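Local coordinates for protein acyl-coenzyme A oxidase 3 (Yarrowia lipolytica, PDB 5YS9) that oxidises acyl-CoA substrates to trans-2-enoyl-CoA with FAD as cofactor, passing electrons to oxygen to yield hydrogen peroxide in peroxisomal fatty acid beta-oxidation, at residues F315-F320 / A420-Q425; F414-C419 / A446-Q451. All coordinates share one frame; numbering follows the deposited sequence.

Interaction 1. Residues F315-F320 / A420-Q425; sequences FVSQRF and ANIIDQ
The phenyl ring of Phe-320 meets Ile-423 obliquely, its CD2 lying 4.0 Å from Ile-423 CG1, while its far end turns to a different partner: CZ of Phe-320 sits over the centre of the Arg-319 guanidinium, 3.3 Å above that plane. Phe-441 adds a second ring to the Phe-320 surroundings, the two planes inclined at about 45°. Ile-423 works with both parts of its longer branch. With CG1 anti to the carbonyl carbon (chi1 -65°) and the chain extended beyond it, CD1 of Ile-423 is carried on to Val-316, 3.9 Å from Val-316 CG1. The helices 300-330 and 391-428 that supply these residues belong to the helical C-alpha1 domain of the acyl-CoA oxidase fold, which resembles the helical bundle of acyl-CoA dehydrogenases; here their segments run nearly parallel, 15° apart, with axes 9.1 Å from each other. No hydrogen bond spans the pair. Ile-422 reaches across with its terminal methyl, placing CD1 3.6 Å from Ser-317 OG, but that hydroxyl is engaged within its own helix by the carbonyl of Ser-313. Helix 349-385 packs alongside, touching Ser-317 through Thr-362 and Met-365 and Ile-422 through Leu-358.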
loop_
_atom_site.group_PDB
_atom_site.type_symbol
_atom_site.label_atom_id
_atom_site.label_comp_id
_atom_site.label_asym_id
_atom_site.label_seq_id
_atom_site.Cartn_x
_atom_site.Cartn_y
_atom_site.Cartn_z
ATOM N N PHE A 315 17.968 -2.072 0.687
ATOM C CA PHE A 315 18.199 -2.656 -0.596
ATOM C C PHE A 315 17.036 -2.545 -1.584
ATOM O O PHE A 315 17.278 -2.335 -2.763
ATOM C CB PHE A 315 18.610 -4.120 -0.429
ATOM C CG PHE A 315 20.049 -4.301 -0.025
ATOM C CD1 PHE A 315 21.084 -3.788 -0.821
ATOM C CD2 PHE A 315 20.384 -4.973 1.152
ATOM C CE1 PHE A 315 22.410 -3.980 -0.461
ATOM C CE2 PHE A 315 21.713 -5.151 1.535
ATOM C CZ PHE A 315 22.722 -4.660 0.729
ATOM N N VAL A 316 15.793 -2.687 -1.116
ATOM C CA VAL A 316 14.622 -2.495 -1.965
ATOM C C VAL A 316 14.312 -1.018 -2.165
ATOM O O VAL A 316 14.056 -0.606 -3.273
ATOM C CB VAL A 316 13.373 -3.265 -1.455
ATOM C CG1 VAL A 316 12.124 -3.011 -2.327
ATOM C CG2 VAL A 316 13.676 -4.734 -1.487
ATOM N N SER A 317 14.284 -0.244 -1.094
ATOM C CA SER A 317 13.889 1.149 -1.188
ATOM C C SER A 317 14.697 1.978 -2.191
ATOM O O SER A 317 14.111 2.790 -2.908
ATOM C CB SER A 317 13.949 1.833 0.182
ATOM O OG SER A 317 12.927 1.343 1.014
ATOM N N GLN A 318 16.016 1.784 -2.204
ATOM C CA GLN A 318 16.925 2.526 -3.069
ATOM C C GLN A 318 16.566 2.425 -4.569
ATOM O O GLN A 318 16.821 3.350 -5.377
ATOM C CB GLN A 318 18.367 2.058 -2.846
ATOM C CG GLN A 318 18.588 0.581 -3.149
ATOM C CD GLN A 318 20.043 0.125 -3.084
ATOM O OE1 GLN A 318 20.952 0.903 -2.936
ATOM N NE2 GLN A 318 20.241 -1.157 -3.221
ATOM N N ARG A 319 15.986 1.296 -4.938
ATOM C CA ARG A 319 15.610 1.038 -6.320
ATOM C C ARG A 319 14.476 1.991 -6.706
ATOM O O ARG A 319 14.557 2.694 -7.712
ATOM C CB ARG A 319 15.182 -0.414 -6.451
ATOM C CG ARG A 319 14.968 -0.931 -7.869
ATOM C CD ARG A 319 14.269 -2.303 -7.845
ATOM N NE ARG A 319 13.435 -2.506 -9.032
ATOM C CZ ARG A 319 12.542 -3.477 -9.197
ATOM N NH1 ARG A 319 12.306 -4.370 -8.243
ATOM N NH2 ARG A 319 11.862 -3.523 -10.341
ATOM N N PHE A 320 13.405 1.943 -5.950
ATOM C CA PHE A 320 12.235 2.753 -6.211
ATOM C C PHE A 320 12.390 4.246 -6.022
ATOM O O PHE A 320 11.865 5.028 -6.783
ATOM C CB PHE A 320 11.019 2.119 -5.560
ATOM C CG PHE A 320 10.768 0.752 -6.090
ATOM C CD1 PHE A 320 10.174 0.589 -7.314
ATOM C CD2 PHE A 320 11.239 -0.352 -5.434
ATOM C CE1 PHE A 320 9.987 -0.658 -7.839
ATOM C CE2 PHE A 320 11.065 -1.602 -5.957
ATOM C CZ PHE A 320 10.438 -1.755 -7.164
ATOM N N ALA A 420 7.656 -0.290 2.496
ATOM C CA ALA A 420 6.352 -0.388 1.855
ATOM C C ALA A 420 5.855 0.980 1.464
ATOM O O ALA A 420 5.418 1.173 0.349
ATOM C CB ALA A 420 5.338 -1.124 2.741
ATOM N N ASN A 421 5.941 1.943 2.369
ATOM C CA ASN A 421 5.391 3.262 2.075
ATOM C C ASN A 421 6.135 3.928 0.915
ATOM O O ASN A 421 5.544 4.711 0.181
ATOM C CB ASN A 421 5.452 4.165 3.314
ATOM C CG ASN A 421 4.642 3.628 4.470
ATOM O OD1 ASN A 421 3.658 2.918 4.267
ATOM N ND2 ASN A 421 5.050 3.971 5.696
ATOM N N ILE A 422 7.440 3.663 0.816
ATOM C CA ILE A 422 8.302 4.289 -0.176
ATOM C C ILE A 422 7.983 3.731 -1.559
ATOM O O ILE A 422 7.843 4.477 -2.543
ATOM C CB ILE A 422 9.809 4.061 0.134
ATOM C CG1 ILE A 422 10.251 4.893 1.354
ATOM C CG2 ILE A 422 10.674 4.411 -1.092
ATOM C CD1 ILE A 422 11.680 4.623 1.802
ATOM N N ILE A 423 7.888 2.411 -1.629
ATOM C CA ILE A 423 7.449 1.761 -2.858
ATOM C C ILE A 423 6.124 2.415 -3.289
ATOM O O ILE A 423 6.001 2.867 -4.442
ATOM C CB ILE A 423 7.276 0.240 -2.709
ATOM C CG1 ILE A 423 8.623 -0.456 -2.412
ATOM C CG2 ILE A 423 6.713 -0.366 -3.993
ATOM C CD1 ILE A 423 8.474 -1.851 -1.801
ATOM N N ASP A 424 5.182 2.525 -2.352
ATOM C CA ASP A 424 3.878 3.036 -2.664
ATOM C C ASP A 424 3.913 4.494 -3.080
ATOM O O ASP A 424 3.297 4.858 -4.060
ATOM C CB ASP A 424 2.921 2.880 -1.488
ATOM C CG ASP A 424 1.488 3.087 -1.909
ATOM O OD1 ASP A 424 0.983 2.217 -2.610
ATOM O OD2 ASP A 424 0.881 4.114 -1.592
ATOM N N GLN A 425 4.615 5.317 -2.311
ATOM C CA GLN A 425 4.793 6.753 -2.605
ATOM C C GLN A 425 5.540 7.021 -3.892
ATOM O O GLN A 425 5.142 7.886 -4.641
ATOM C CB GLN A 425 5.567 7.438 -1.473
ATOM C CG GLN A 425 4.722 7.750 -0.252
ATOM C CD GLN A 425 3.792 8.914 -0.483
ATOM O OE1 GLN A 425 2.703 8.936 0.061
ATOM N NE2 GLN A 425 4.223 9.904 -1.289
#

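Interaction 2. Residues F414-C419 / A446-Q451. With FAD (flavin-adenine dinucleotide), chain C.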
loop_
_atom_site.group_PDB
_atom_site.type_symbol
_atom_site.label_atom_id
_atom_site.label_comp_id
_atom_site.label_asym_id
_atom_site.label_seq_id
_atom_site.Cartn_x
_atom_site.Cartn_y
_atom_site.Cartn_z
ATOM N N PHE A 414 9.482 -0.834 11.772
ATOM C CA PHE A 414 9.360 0.456 11.088
ATOM C C PHE A 414 10.074 0.585 9.747
ATOM O O PHE A 414 9.573 1.279 8.856
ATOM C CB PHE A 414 9.701 1.616 12.051
ATOM C CG PHE A 414 8.611 1.847 13.068
ATOM C CD1 PHE A 414 7.429 2.463 12.686
ATOM C CD2 PHE A 414 8.727 1.366 14.381
ATOM C CE1 PHE A 414 6.396 2.652 13.601
ATOM C CE2 PHE A 414 7.702 1.543 15.309
ATOM C CZ PHE A 414 6.525 2.177 14.917
ATOM N N THR A 415 11.223 -0.072 9.598
ATOM C CA THR A 415 11.934 -0.049 8.349
ATOM C C THR A 415 11.191 -0.919 7.324
ATOM O O THR A 415 11.186 -0.627 6.140
ATOM C CB THR A 415 13.458 -0.424 8.451
ATOM O OG1 THR A 415 13.657 -1.774 8.919
ATOM C CG2 THR A 415 14.202 0.541 9.322
ATOM N N THR A 416 10.549 -1.989 7.759
ATOM C CA THR A 416 9.749 -2.747 6.807
ATOM C C THR A 416 8.522 -1.958 6.366
ATOM O O THR A 416 8.307 -1.829 5.158
ATOM C CB THR A 416 9.443 -4.184 7.248
ATOM O OG1 THR A 416 8.748 -4.221 8.498
ATOM C CG2 THR A 416 10.738 -4.932 7.342
ATOM N N TRP A 417 7.758 -1.402 7.306
ATOM C CA TRP A 417 6.644 -0.522 6.941
ATOM C C TRP A 417 7.066 0.679 6.073
ATOM O O TRP A 417 6.377 1.034 5.111
ATOM C CB TRP A 417 5.921 0.027 8.166
ATOM C CG TRP A 417 4.878 -0.828 8.776
ATOM C CD1 TRP A 417 3.973 -1.677 8.139
ATOM C CD2 TRP A 417 4.584 -0.902 10.151
ATOM N NE1 TRP A 417 3.156 -2.270 9.061
ATOM C CE2 TRP A 417 3.488 -1.795 10.304
ATOM C CE3 TRP A 417 5.130 -0.294 11.291
ATOM C CZ2 TRP A 417 2.937 -2.091 11.554
ATOM C CZ3 TRP A 417 4.563 -0.592 12.540
ATOM C CH2 TRP A 417 3.489 -1.486 12.650
ATOM N N THR A 418 8.179 1.300 6.427
ATOM C CA THR A 418 8.672 2.422 5.687
ATOM C C THR A 418 9.029 2.038 4.241
ATOM O O THR A 418 8.670 2.775 3.330
ATOM C CB THR A 418 9.853 3.092 6.406
ATOM O OG1 THR A 418 9.360 3.715 7.597
ATOM C CG2 THR A 418 10.450 4.190 5.532
ATOM N N CYS A 419 9.686 0.887 4.044
ATOM C CA CYS A 419 9.992 0.411 2.719
ATOM C C CYS A 419 8.701 0.263 1.885
ATOM O O CYS A 419 8.666 0.656 0.721
ATOM C CB CYS A 419 10.830 -0.905 2.735
ATOM S SG CYS A 419 11.170 -1.600 1.069
ATOM N N ALA A 446 3.581 -5.809 -3.747
ATOM C CA ALA A 446 2.963 -7.100 -3.452
ATOM C C ALA A 446 3.947 -8.071 -2.886
ATOM O O ALA A 446 3.604 -8.829 -2.009
ATOM C CB ALA A 446 2.364 -7.694 -4.727
ATOM N N ASP A 447 5.139 -8.140 -3.452
ATOM C CA ASP A 447 6.193 -8.983 -2.906
ATOM C C ASP A 447 6.742 -8.534 -1.551
ATOM O O ASP A 447 7.016 -9.344 -0.691
ATOM C CB ASP A 447 7.333 -9.150 -3.905
ATOM C CG ASP A 447 6.949 -9.969 -5.107
ATOM O OD1 ASP A 447 5.878 -10.567 -5.121
ATOM O OD2 ASP A 447 7.725 -10.013 -6.059
ATOM N N TRP A 448 6.939 -7.237 -1.384
ATOM C CA TRP A 448 7.538 -6.711 -0.162
ATOM C C TRP A 448 6.731 -6.911 1.106
ATOM O O TRP A 448 7.271 -7.157 2.157
ATOM C CB TRP A 448 7.918 -5.235 -0.294
ATOM C CG TRP A 448 8.526 -4.707 0.974
ATOM C CD1 TRP A 448 7.906 -3.979 1.918
ATOM C CD2 TRP A 448 9.831 -4.972 1.467
ATOM N NE1 TRP A 448 8.744 -3.735 2.952
ATOM C CE2 TRP A 448 9.943 -4.335 2.700
ATOM C CE3 TRP A 448 10.928 -5.664 0.969
ATOM C CZ2 TRP A 448 11.104 -4.361 3.441
ATOM C CZ3 TRP A 448 12.075 -5.688 1.705
ATOM C CH2 TRP A 448 12.157 -5.051 2.925
ATOM N N VAL A 449 5.435 -6.758 0.987
ATOM C CA VAL A 449 4.550 -6.482 2.088
ATOM C C VAL A 449 4.517 -7.577 3.168
ATOM O O VAL A 449 4.265 -7.301 4.323
ATOM C CB VAL A 449 3.186 -6.041 1.530
ATOM C CG1 VAL A 449 2.045 -6.954 1.895
ATOM C CG2 VAL A 449 2.916 -4.592 1.845
ATOM N N VAL A 450 4.784 -8.810 2.784
ATOM C CA VAL A 450 4.798 -9.909 3.722
ATOM C C VAL A 450 5.864 -9.734 4.810
ATOM O O VAL A 450 5.730 -10.272 5.883
ATOM C CB VAL A 450 4.915 -11.273 3.003
ATOM C CG1 VAL A 450 6.158 -11.341 2.143
ATOM C CG2 VAL A 450 4.870 -12.411 3.994
ATOM N N GLN A 451 6.891 -8.948 4.529
ATOM C CA GLN A 451 7.989 -8.685 5.455
ATOM C C GLN A 451 7.468 -8.079 6.749
ATOM O O GLN A 451 8.064 -8.216 7.792
ATOM C CB GLN A 451 8.978 -7.705 4.836
ATOM C CG GLN A 451 9.754 -8.227 3.653
ATOM C CD GLN A 451 11.143 -8.667 4.019
ATOM O OE1 GLN A 451 11.363 -9.796 4.397
ATOM N NE2 GLN A 451 12.086 -7.772 3.904
HETATM P PA FAD C . -1.432 -13.741 14.146
HETATM O O1A FAD C . -2.634 -14.520 14.518
HETATM O O2A FAD C . -0.206 -13.812 14.972
HETATM O O5B FAD C . -1.886 -12.228 14.151
HETATM C C5B FAD C . -2.944 -11.800 13.310
HETATM C C4B FAD C . -3.271 -10.340 13.548
HETATM O O4B FAD C . -3.657 -10.156 14.905
HETATM C C3B FAD C . -2.059 -9.478 13.318
HETATM O O3B FAD C . -2.450 -8.275 12.688
HETATM C C2B FAD C . -1.579 -9.121 14.690
HETATM O O2B FAD C . -1.105 -7.788 14.683
HETATM C C1B FAD C . -2.799 -9.244 15.565
HETATM N N9A FAD C . -2.346 -9.727 16.883
HETATM C C8A FAD C . -1.867 -10.941 17.181
HETATM N N7A FAD C . -1.525 -11.011 18.477
HETATM C C5A FAD C . -1.781 -9.826 19.027
HETATM C C6A FAD C . -1.652 -9.221 20.360
HETATM N N6A FAD C . -1.167 -9.921 21.399
HETATM N N1A FAD C . -2.034 -7.943 20.501
HETATM C C2A FAD C . -2.516 -7.232 19.477
HETATM N N3A FAD C . -2.659 -7.716 18.248
HETATM C C4A FAD C . -2.317 -8.980 17.970
HETATM N N1 FAD C . 5.780 -19.673 8.649
HETATM C C2 FAD C . 6.649 -20.691 8.730
HETATM O O2 FAD C . 6.806 -21.262 9.806
HETATM N N3 FAD C . 7.366 -21.119 7.702
HETATM C C4 FAD C . 7.270 -20.566 6.514
HETATM O O4 FAD C . 7.941 -20.991 5.583
HETATM C C4X FAD C . 6.343 -19.450 6.332
HETATM N N5 FAD C . 6.201 -18.859 5.152
HETATM C C5X FAD C . 5.338 -17.852 5.013
HETATM C C6 FAD C . 5.219 -17.278 3.772
HETATM C C7 FAD C . 4.346 -16.244 3.576
HETATM C C7M FAD C . 4.253 -15.637 2.209
HETATM C C8 FAD C . 3.535 -15.748 4.708
HETATM C C8M FAD C . 2.579 -14.612 4.520
HETATM C C9 FAD C . 3.658 -16.315 5.959
HETATM C C9A FAD C . 4.533 -17.357 6.154
HETATM N N10 FAD C . 4.679 -17.954 7.412
HETATM C C10 FAD C . 5.576 -19.021 7.506
HETATM C "C1'" FAD C . 3.888 -17.531 8.566
HETATM C "C2'" FAD C . 4.286 -16.220 9.218
HETATM O "O2'" FAD C . 5.500 -16.430 9.919
HETATM C "C3'" FAD C . 3.173 -15.803 10.178
HETATM O "O3'" FAD C . 2.048 -15.497 9.374
HETATM C "C4'" FAD C . 3.411 -14.601 11.092
HETATM O "O4'" FAD C . 4.624 -14.700 11.826
HETATM C "C5'" FAD C . 2.327 -14.509 12.139
HETATM O "O5'" FAD C . 1.088 -14.241 11.522
HETATM P P FAD C . -0.229 -15.027 11.906
HETATM O O1P FAD C . -0.872 -15.423 10.635
HETATM O O2P FAD C . 0.109 -16.044 12.931
HETATM O O3P FAD C . -1.118 -13.904 12.584
#
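With chi1 at 180°, the indole of Trp-448 is thrown clear of its own backbone N and out toward helix 391-428; Cys-419 answers with a similar turn (chi1 177°), which lays its sulfur over the ring. SG of Cys-419 stands 3.6 Å from the centroid of the six-membered ring of Trp-448, close to the ring normal, a Cys sulfur-aromatic contact. CG of Gln-451, from one turn further along, lies against the opposite face, offset toward the rim. At the edge a polar bond is added: NE1 of Trp-448 donates to Thr-416 O at 2.9 Å, nearly straight (167°), with the acceptor close to the ring plane although the donor is tilted from the carbonyl plane. The sulfur over one face and the bond at the edge are consistent with a fixed indole rotation. Thr-416 adds its methyl, with CG2 4.0 Å from Trp-448 CZ2 and 4.1 Å from Gln-451 CB, while its hydroxyl bonds elsewhere, to Lys-412 O among others. A leucine in place of Trp-448 would probably leave the Thr-416 carbonyl without this donor and the Cys-419 sulfur without its aromatic face. Two residues on from the tryptophan, Val-450 belongs to the FAD pocket, its CG2 lying 3.2 Å from the flavin methyl C8M, and it also packs on Tyr-435 of the second subunit. Helix 300-330 flanks the joint, meeting Cys-419 through Ser-317, Trp-448 through Ser-313 and Gln-451 through Met-309, and helix 458-477 lies against Trp-417.

In the fold
Both contacts are buried, and both draw on helix 391-428, which uses successive turns to meet two different partners. Interaction 1 joins it to helix 300-330 through mainly apolar side chains, with no hydrogen bond across, whereas interaction 2, nearer the centre of the chain, joins it to 446-451, which begins on helix 441-448, and adds a hydrogen bond and a sulfur-aromatic contact. The two centres are about 9 Å apart and the side chains interlock: Val-316 CG2 lies 3.7 Å from Trp-448 CZ3, and Ser-317 OG packs 3.4 Å from Cys-419 SG. Three helices therefore share one core, and Val-450 in 446-451 brings it into contact with the flavin.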